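Local coordinates for SidF, inhibitor of growth family, member 3 (Legionella pneumophila subsp. pneumophila, PDB 4FYE), which probably acts as a phosphatidylinositol phosphate phosphatase, removing a phosphate group from membrane phosphoinositides, at residues 67-72 and 731-736; 61-66 and 126-131; 119-124 and 142-147. The protein carries 1 engineered substitution. All blocks are in the same frame, centred on the assembly; numbering follows the deposited sequence.

Contact 1: 67-72 and 731-736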
loop_
_atom_site.group_PDB
_atom_site.type_symbol
_atom_site.label_atom_id
_atom_site.label_comp_id
_atom_site.label_asym_id
_atom_site.label_seq_id
_atom_site.Cartn_x
_atom_site.Cartn_y
_atom_site.Cartn_z
ATOM N N GLY A 67 15.165 14.999 -4.245
ATOM C CA GLY A 67 14.395 13.948 -4.917
ATOM C C GLY A 67 14.927 13.709 -6.344
ATOM O O GLY A 67 14.213 13.230 -7.235
ATOM N N GLN A 68 16.200 14.004 -6.559
ATOM C CA GLN A 68 16.753 13.951 -7.878
ATOM C C GLN A 68 17.784 12.834 -7.924
ATOM O O GLN A 68 18.615 12.769 -7.052
ATOM C CB GLN A 68 17.348 15.328 -8.133
ATOM C CG GLN A 68 17.190 15.780 -9.554
ATOM C CD GLN A 68 15.771 16.170 -9.958
ATOM O OE1 GLN A 68 15.276 15.716 -10.939
ATOM N NE2 GLN A 68 15.190 17.064 -9.264
ATOM N N PRO A 69 17.746 11.907 -8.919
ATOM C CA PRO A 69 18.783 10.798 -8.807
ATOM C C PRO A 69 20.161 11.290 -9.020
ATOM O O PRO A 69 20.413 12.126 -9.902
ATOM C CB PRO A 69 18.491 9.884 -9.963
ATOM C CG PRO A 69 17.140 10.290 -10.435
ATOM C CD PRO A 69 16.867 11.706 -10.065
ATOM N N ASP A 70 21.076 10.742 -8.248
ATOM C CA ASP A 70 22.467 11.068 -8.416
ATOM C C ASP A 70 23.270 9.758 -8.431
ATOM O O ASP A 70 23.278 9.060 -7.407
ATOM C CB ASP A 70 22.878 11.947 -7.238
ATOM C CG ASP A 70 24.383 12.330 -7.295
ATOM O OD1 ASP A 70 25.206 11.512 -7.789
ATOM O OD2 ASP A 70 24.750 13.432 -6.840
ATOM N N VAL A 71 23.942 9.403 -9.532
ATOM C CA VAL A 71 24.532 8.030 -9.584
ATOM C C VAL A 71 25.707 7.766 -8.639
ATOM O O VAL A 71 25.876 6.669 -8.105
ATOM C CB VAL A 71 24.861 7.491 -10.989
ATOM C CG1 VAL A 71 23.600 7.348 -11.797
ATOM C CG2 VAL A 71 25.835 8.363 -11.716
ATOM N N ILE A 72 26.487 8.786 -8.375
ATOM C CA ILE A 72 27.448 8.665 -7.259
ATOM C C ILE A 72 26.849 8.251 -5.910
ATOM O O ILE A 72 27.330 7.296 -5.291
ATOM C CB ILE A 72 28.294 9.913 -7.102
ATOM C CG1 ILE A 72 29.013 10.130 -8.434
ATOM C CG2 ILE A 72 29.357 9.694 -5.989
ATOM C CD1 ILE A 72 29.786 11.449 -8.450
ATOM N N GLY A 731 10.638 8.764 -15.239
ATOM C CA GLY A 731 10.955 7.377 -14.904
ATOM C C GLY A 731 12.424 7.099 -14.630
ATOM O O GLY A 731 12.785 5.965 -14.367
ATOM N N LEU A 732 13.311 8.097 -14.670
ATOM C CA LEU A 732 14.748 7.797 -14.494
ATOM C C LEU A 732 15.171 7.092 -13.193
ATOM O O LEU A 732 16.258 6.453 -13.135
ATOM C CB LEU A 732 15.613 9.044 -14.720
ATOM C CG LEU A 732 15.772 9.381 -16.209
ATOM C CD1 LEU A 732 16.674 10.606 -16.358
ATOM C CD2 LEU A 732 16.349 8.179 -16.949
ATOM N N PHE A 733 14.401 7.261 -12.123
ATOM C CA PHE A 733 14.596 6.428 -10.948
ATOM C C PHE A 733 14.525 4.936 -11.267
ATOM O O PHE A 733 15.155 4.146 -10.551
ATOM C CB PHE A 733 13.714 6.844 -9.731
ATOM C CG PHE A 733 14.419 7.816 -8.791
ATOM C CD1 PHE A 733 15.649 7.495 -8.249
ATOM C CD2 PHE A 733 13.849 9.037 -8.455
ATOM C CE1 PHE A 733 16.316 8.356 -7.379
ATOM C CE2 PHE A 733 14.502 9.910 -7.575
ATOM C CZ PHE A 733 15.745 9.572 -7.040
ATOM N N GLY A 734 13.823 4.547 -12.349
ATOM C CA GLY A 734 13.791 3.131 -12.765
ATOM C C GLY A 734 15.145 2.540 -13.109
ATOM O O GLY A 734 15.453 1.407 -12.732
ATOM N N LYS A 735 15.984 3.322 -13.770
ATOM C CA LYS A 735 17.346 2.905 -14.155
ATOM C C LYS A 735 18.248 2.746 -12.953
ATOM O O LYS A 735 19.112 1.915 -12.957
ATOM C CB LYS A 735 18.010 3.928 -15.109
ATOM C CG LYS A 735 17.175 4.434 -16.261
ATOM C CD LYS A 735 16.921 3.337 -17.288
ATOM C CE LYS A 735 15.688 3.703 -18.136
ATOM N NZ LYS A 735 15.131 2.525 -18.885
ATOM N N VAL A 736 18.055 3.536 -11.917
ATOM C CA VAL A 736 18.801 3.286 -10.722
ATOM C C VAL A 736 18.297 2.004 -10.065
ATOM O O VAL A 736 19.096 1.194 -9.568
ATOM C CB VAL A 736 18.622 4.448 -9.748
ATOM C CG1 VAL A 736 19.196 4.056 -8.410
ATOM C CG2 VAL A 736 19.388 5.631 -10.264
#
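Pro-69 lies on one face of the Phe-733 ring, its CG 3.6 Å from the ring centroid and 8° off the normal, a CH-pi contact almost over the middle of the ring. Pro-69 CB leans toward one side of the same face, 3.7 Å from Phe-733 CE1, while Pro-69 CD lies 3.9 Å from Phe-733 CZ, so three atoms of the pyrrolidine ring bear on the aromatic surface. The end of the phenyl ring also meets backbone: Gly-67 O is at the edge, near the ring plane, 3.3 Å from Phe-733 CE2, and Pro-69 N comes within 3.6 Å of Phe-733 CZ. Phe-733 thus has the proline over one face and a carbonyl oxygen beside its edge. Its chi1 of -93°, displaced from the usual staggered value near -60°, carries the ring out to the loop. Val-736, one turn further along, adds a looser touch, its CG2 to Pro-69 CB at 4.4 Å.

Further out, both pieces of chain are pinned by polar bonds. Gly-67 N is bound to the carboxylate of Glu-37, and Asp-70 N to the hydroxyl of Tyr-34; Asp-70 itself is the N-cap of helix 71-92. On the other side Gly-734 N bonds to Gly-731 O at 2.7 Å in the turn that leads into helix 733-741. The contact is buried and largely apolar. It joins the entry of helix 71-92 to the start of the last modelled helix, 733-741, with Val-71 and Leu-732 both leaning on helix 136-163.

Contact 2: 61-66 and 126-131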
loop_
_atom_site.group_PDB
_atom_site.type_symbol
_atom_site.label_atom_id
_atom_site.label_comp_id
_atom_site.label_asym_id
_atom_site.label_seq_id
_atom_site.Cartn_x
_atom_site.Cartn_y
_atom_site.Cartn_z
ATOM N N HIS A 61 14.575 28.440 -10.488
ATOM C CA HIS A 61 13.426 28.305 -11.357
ATOM C C HIS A 61 12.253 27.686 -10.673
ATOM O O HIS A 61 11.201 27.528 -11.280
ATOM C CB HIS A 61 13.807 27.548 -12.603
ATOM C CG HIS A 61 14.729 28.330 -13.501
ATOM N ND1 HIS A 61 16.074 28.125 -13.533
ATOM C CD2 HIS A 61 14.462 29.357 -14.407
ATOM C CE1 HIS A 61 16.638 28.988 -14.415
ATOM N NE2 HIS A 61 15.650 29.740 -14.946
ATOM N N GLY A 62 12.383 27.354 -9.392
ATOM C CA GLY A 62 11.259 26.718 -8.733
ATOM C C GLY A 62 11.218 25.241 -9.151
ATOM O O GLY A 62 10.280 24.552 -8.869
ATOM N N ARG A 63 12.247 24.744 -9.815
ATOM C CA ARG A 63 12.329 23.299 -10.105
ATOM C C ARG A 63 13.054 22.644 -8.892
ATOM O O ARG A 63 13.916 23.258 -8.259
ATOM C CB ARG A 63 12.981 23.039 -11.505
ATOM C CG ARG A 63 13.397 21.568 -11.810
ATOM C CD ARG A 63 13.993 21.358 -13.227
ATOM N NE ARG A 63 13.202 22.139 -14.190
ATOM C CZ ARG A 63 12.579 21.650 -15.245
ATOM N NH1 ARG A 63 12.678 20.362 -15.587
ATOM N NH2 ARG A 63 11.876 22.460 -15.988
ATOM N N PRO A 64 12.610 21.459 -8.481
ATOM C CA PRO A 64 13.175 20.760 -7.308
ATOM C C PRO A 64 14.610 20.265 -7.455
ATOM O O PRO A 64 14.953 19.666 -8.453
ATOM C CB PRO A 64 12.315 19.462 -7.194
ATOM C CG PRO A 64 11.071 19.716 -7.977
ATOM C CD PRO A 64 11.324 20.882 -8.925
ATOM N N VAL A 65 15.370 20.338 -6.382
ATOM C CA VAL A 65 16.734 19.900 -6.426
ATOM C C VAL A 65 16.856 18.705 -5.497
ATOM O O VAL A 65 17.834 17.953 -5.537
ATOM C CB VAL A 65 17.587 21.126 -6.034
ATOM C CG1 VAL A 65 18.747 20.776 -5.103
ATOM C CG2 VAL A 65 17.949 21.930 -7.304
ATOM N N THR A 66 15.841 18.503 -4.662
ATOM C CA THR A 66 15.782 17.314 -3.859
ATOM C C THR A 66 15.019 16.256 -4.643
ATOM O O THR A 66 14.264 16.560 -5.616
ATOM C CB THR A 66 15.038 17.601 -2.546
ATOM O OG1 THR A 66 13.795 18.260 -2.821
ATOM C CG2 THR A 66 15.861 18.558 -1.630
ATOM N N LYS A 126 24.030 13.749 -12.232
ATOM C CA LYS A 126 22.677 13.983 -11.686
ATOM C C LYS A 126 21.661 13.941 -12.791
ATOM O O LYS A 126 21.922 14.410 -13.888
ATOM C CB LYS A 126 22.561 15.308 -10.900
ATOM C CG LYS A 126 23.594 15.478 -9.781
ATOM C CD LYS A 126 23.249 16.691 -8.897
ATOM C CE LYS A 126 24.457 17.610 -8.738
ATOM N NZ LYS A 126 24.142 19.023 -8.338
ATOM N N ALA A 127 20.498 13.377 -12.508
ATOM C CA ALA A 127 19.444 13.346 -13.504
ATOM C C ALA A 127 18.522 14.497 -13.214
ATOM O O ALA A 127 18.545 15.035 -12.125
ATOM C CB ALA A 127 18.675 12.039 -13.436
ATOM N N ASP A 128 17.727 14.885 -14.203
ATOM C CA ASP A 128 16.580 15.734 -13.984
ATOM C C ASP A 128 15.343 14.937 -14.408
ATOM O O ASP A 128 15.180 14.561 -15.596
ATOM C CB ASP A 128 16.687 17.015 -14.766
ATOM C CG ASP A 128 15.404 17.910 -14.614
ATOM O OD1 ASP A 128 14.560 17.686 -13.680
ATOM O OD2 ASP A 128 15.240 18.854 -15.438
ATOM N N LEU A 129 14.510 14.636 -13.429
ATOM C CA LEU A 129 13.299 13.828 -13.587
ATOM C C LEU A 129 12.193 14.584 -14.309
ATOM O O LEU A 129 11.247 13.940 -14.794
ATOM C CB LEU A 129 12.698 13.484 -12.239
ATOM C CG LEU A 129 13.321 12.342 -11.410
ATOM C CD1 LEU A 129 12.410 12.019 -10.251
ATOM C CD2 LEU A 129 13.621 11.079 -12.187
ATOM N N PHE A 130 12.309 15.909 -14.453
ATOM C CA PHE A 130 11.111 16.639 -14.861
ATOM C C PHE A 130 11.344 17.268 -16.173
ATOM O O PHE A 130 10.756 18.221 -16.518
ATOM C CB PHE A 130 10.760 17.687 -13.842
ATOM C CG PHE A 130 10.586 17.095 -12.490
ATOM C CD1 PHE A 130 9.612 16.067 -12.288
ATOM C CD2 PHE A 130 11.418 17.475 -11.425
ATOM C CE1 PHE A 130 9.473 15.468 -11.051
ATOM C CE2 PHE A 130 11.273 16.865 -10.186
ATOM C CZ PHE A 130 10.284 15.865 -10.003
ATOM N N SER A 131 12.181 16.620 -16.915
ATOM C CA SER A 131 12.613 17.036 -18.186
ATOM C C SER A 131 12.675 15.773 -19.037
ATOM O O SER A 131 12.698 14.623 -18.509
ATOM C CB SER A 131 14.099 17.397 -17.934
ATOM O OG SER A 131 14.406 18.250 -18.910
#
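Arg-63 reaches from one loop to an Asx turn in the other, where Asp-128 OD1 accepts from Phe-130 N. Its CB points toward residues 126-131, and the chain runs out extended, with CG anti to the backbone N, as far as CD. Arg-63 CD already lies beside the carboxylate, 3.6 Å from Asp-128 OD2. A bend at chi3 then turns the guanidinium across the acid, the two planes 79° apart. Arg-63 NE is still 4.1 Å from Asp-128 OD2, and NH1 does the binding. Arg-63 NH1 forms a salt bridge with Asp-128 OD2 at 3.0 Å, using the syn lone pair of that oxygen, but the acceptor sits 34° out of the guanidinium plane and the N-H...O angle is only 130°. The same nitrogen gives a second, weak bond to Phe-130 O, so NH1 is shared between the acid and, weakly, the backbone of the turn.

Pro-64 carries the apolar half of the contact, roughly perpendicular to the phenyl side chain with its CG 3.6 Å from Phe-130 CE2. Arg-698 of helix 692-699 touches both Arg-63 and Phe-130, placing this junction of two irregular loops against that helix. Inside the turn the two carboxylate oxygens divide the work: OD2 takes the arginine, while Phe-130 N approaches Asp-128 OD1 at 3.0 Å from above the carboxylate plane.

Contact 3: 119-124 and 142-147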
loop_
_atom_site.group_PDB
_atom_site.type_symbol
_atom_site.label_atom_id
_atom_site.label_comp_id
_atom_site.label_asym_id
_atom_site.label_seq_id
_atom_site.Cartn_x
_atom_site.Cartn_y
_atom_site.Cartn_z
ATOM N N THR A 119 36.112 9.052 -11.881
ATOM C CA THR A 119 35.693 8.817 -13.300
ATOM C C THR A 119 34.348 9.418 -13.684
ATOM O O THR A 119 34.054 9.610 -14.884
ATOM C CB THR A 119 35.599 7.316 -13.654
ATOM O OG1 THR A 119 36.891 6.732 -13.508
ATOM C CG2 THR A 119 35.160 7.101 -15.122
ATOM N N ILE A 120 33.515 9.668 -12.683
ATOM C CA ILE A 120 32.217 10.254 -12.930
ATOM C C ILE A 120 32.271 11.724 -12.510
ATOM O O ILE A 120 32.389 12.018 -11.304
ATOM C CB ILE A 120 31.084 9.519 -12.180
ATOM C CG1 ILE A 120 31.178 7.981 -12.357
ATOM C CG2 ILE A 120 29.732 10.010 -12.665
ATOM C CD1 ILE A 120 31.350 7.507 -13.799
ATOM N N PRO A 121 32.205 12.648 -13.500
ATOM C CA PRO A 121 32.127 14.085 -13.108
ATOM C C PRO A 121 30.811 14.378 -12.452
ATOM O O PRO A 121 29.791 13.874 -12.895
ATOM C CB PRO A 121 32.289 14.858 -14.431
ATOM C CG PRO A 121 32.058 13.830 -15.534
ATOM C CD PRO A 121 32.449 12.482 -14.956
ATOM N N SER A 122 30.871 15.159 -11.380
ATOM C CA SER A 122 29.767 15.487 -10.514
ATOM C C SER A 122 28.533 16.002 -11.218
ATOM O O SER A 122 27.419 15.629 -10.869
ATOM C CB SER A 122 30.233 16.521 -9.516
ATOM O OG SER A 122 30.679 15.821 -8.381
ATOM N N ASP A 123 28.750 16.809 -12.234
ATOM C CA ASP A 123 27.664 17.477 -12.894
ATOM C C ASP A 123 27.072 16.651 -14.014
ATOM O O ASP A 123 25.984 16.974 -14.479
ATOM C CB ASP A 123 28.086 18.867 -13.381
ATOM C CG ASP A 123 27.891 19.941 -12.294
ATOM O OD1 ASP A 123 26.920 19.836 -11.489
ATOM O OD2 ASP A 123 28.714 20.877 -12.233
ATOM N N LYS A 124 27.724 15.568 -14.436
ATOM C CA LYS A 124 26.995 14.681 -15.304
ATOM C C LYS A 124 26.342 13.574 -14.474
ATOM O O LYS A 124 25.622 12.744 -14.997
ATOM C CB LYS A 124 27.841 14.105 -16.402
ATOM C CG LYS A 124 28.549 15.089 -17.341
ATOM C CD LYS A 124 29.398 14.238 -18.299
ATOM C CE LYS A 124 30.300 15.032 -19.242
ATOM N NZ LYS A 124 29.482 15.958 -20.073
ATOM N N LEU A 142 22.585 9.139 -18.199
ATOM C CA LEU A 142 22.517 7.707 -18.642
ATOM C C LEU A 142 23.876 7.118 -18.928
ATOM O O LEU A 142 24.134 5.952 -18.537
ATOM C CB LEU A 142 21.597 7.445 -19.837
ATOM C CG LEU A 142 20.181 7.635 -19.319
ATOM C CD1 LEU A 142 19.163 7.973 -20.407
ATOM C CD2 LEU A 142 19.764 6.413 -18.586
ATOM N N GLU A 143 24.779 7.911 -19.539
ATOM C CA GLU A 143 26.072 7.333 -19.850
ATOM C C GLU A 143 26.834 7.078 -18.599
ATOM O O GLU A 143 27.600 6.162 -18.560
ATOM C CB GLU A 143 26.955 8.207 -20.723
ATOM C CG GLU A 143 26.553 8.173 -22.174
ATOM C CD GLU A 143 27.374 9.115 -23.050
ATOM O OE1 GLU A 143 28.617 9.214 -22.834
ATOM O OE2 GLU A 143 26.758 9.744 -23.955
ATOM N N GLN A 144 26.673 7.934 -17.597
ATOM C CA GLN A 144 27.469 7.788 -16.416
ATOM C C GLN A 144 26.939 6.557 -15.695
ATOM O O GLN A 144 27.676 5.659 -15.284
ATOM C CB GLN A 144 27.375 9.047 -15.550
ATOM C CG GLN A 144 27.922 10.306 -16.194
ATOM C CD GLN A 144 29.268 10.138 -16.856
ATOM O OE1 GLN A 144 30.272 9.663 -16.248
ATOM N NE2 GLN A 144 29.304 10.500 -18.124
ATOM N N LEU A 145 25.628 6.483 -15.652
ATOM C CA LEU A 145 24.986 5.400 -15.053
ATOM C C LEU A 145 25.418 4.071 -15.622
ATOM O O LEU A 145 25.629 3.187 -14.829
ATOM C CB LEU A 145 23.482 5.595 -15.130
ATOM C CG LEU A 145 22.572 4.691 -14.325
ATOM C CD1 LEU A 145 21.267 5.356 -13.912
ATOM C CD2 LEU A 145 22.309 3.501 -15.237
ATOM N N ALA A 146 25.531 3.911 -16.947
ATOM C CA ALA A 146 25.952 2.611 -17.504
ATOM C C ALA A 146 27.420 2.317 -17.079
ATOM O O ALA A 146 27.781 1.191 -16.730
ATOM C CB ALA A 146 25.838 2.591 -19.042
ATOM N N LYS A 147 28.251 3.332 -17.120
ATOM C CA LYS A 147 29.581 3.224 -16.591
ATOM C C LYS A 147 29.563 2.631 -15.172
ATOM O O LYS A 147 30.227 1.680 -14.864
ATOM C CB LYS A 147 30.198 4.627 -16.533
ATOM C CG LYS A 147 31.370 4.949 -17.480
ATOM C CD LYS A 147 30.946 5.528 -18.814
ATOM C CE LYS A 147 31.615 6.885 -19.088
ATOM N NZ LYS A 147 33.012 6.975 -19.655
#
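Gln-144 packs against Ile-120 and Lys-124 and is buried where the two segments meet. The sheltered part is close: Gln-144 OE1 lies 3.4 Å from Ile-120 CD1, and Gln-144 CB is 3.8 Å from Ile-120 CG2, the two side chains lying side by side but running oppositely. Torsions of -47° and -49° in the isoleucine fold CD1 back toward the helix, bringing the tip closer to it than the base. The glutamine is bent at chi2 (-46°), which tucks its amide beside the loop. Gln-144 CG rests 3.6 Å from Lys-124 O. No hydrogen bond crosses between the segments, so the fit depends on van der Waals contact.

Ile-120 is the first residue to leave helical geometry after helix 98-119; the contact lays the loop connecting two successive helices, 98-119 and 136-163, on the flank of the second. A backbone bond from Lys-124 N to Pro-121 O closes a turn within that loop.

Toward solvent the packing thins out. Exposed Pro-121 meets Gln-144 OE1 through its CD alone. Lys-147 offers only CB, 4.1 Å from Ile-120 CD1, on its exposed side chain. Lys-124 lays its CD 3.7 Å from Gln-144 NE2, but beyond that its chain departs from the helix segment, and NZ makes a long, weak ion pair with Asp-140, one turn before Gln-144 in helix 136-163.

Overall arrangement
From the N terminus, the chain leaves strand 50-55 and runs through residues 61-66 straight into 67-72, the first sides of contacts 2 and 1. After helices 71-92 and 98-119, residues 119-124 open contact 3; 126-131 then close contact 2, and 142-147 close contact 3, so these two loops cross. Contact 1 closes only at 731-736, crossing contact 2 and enclosing contact 3. Ala-127 N and Leu-129 N bond to Pro-69 O and Gln-68 OE1, joining contacts 1 and 2, while Leu-145 packs on Val-71 and Lys-735 between contacts 1 and 3. Together they tie helices 71-92 and 136-163, and the loops leading into them, to the last modelled helix, 733-741.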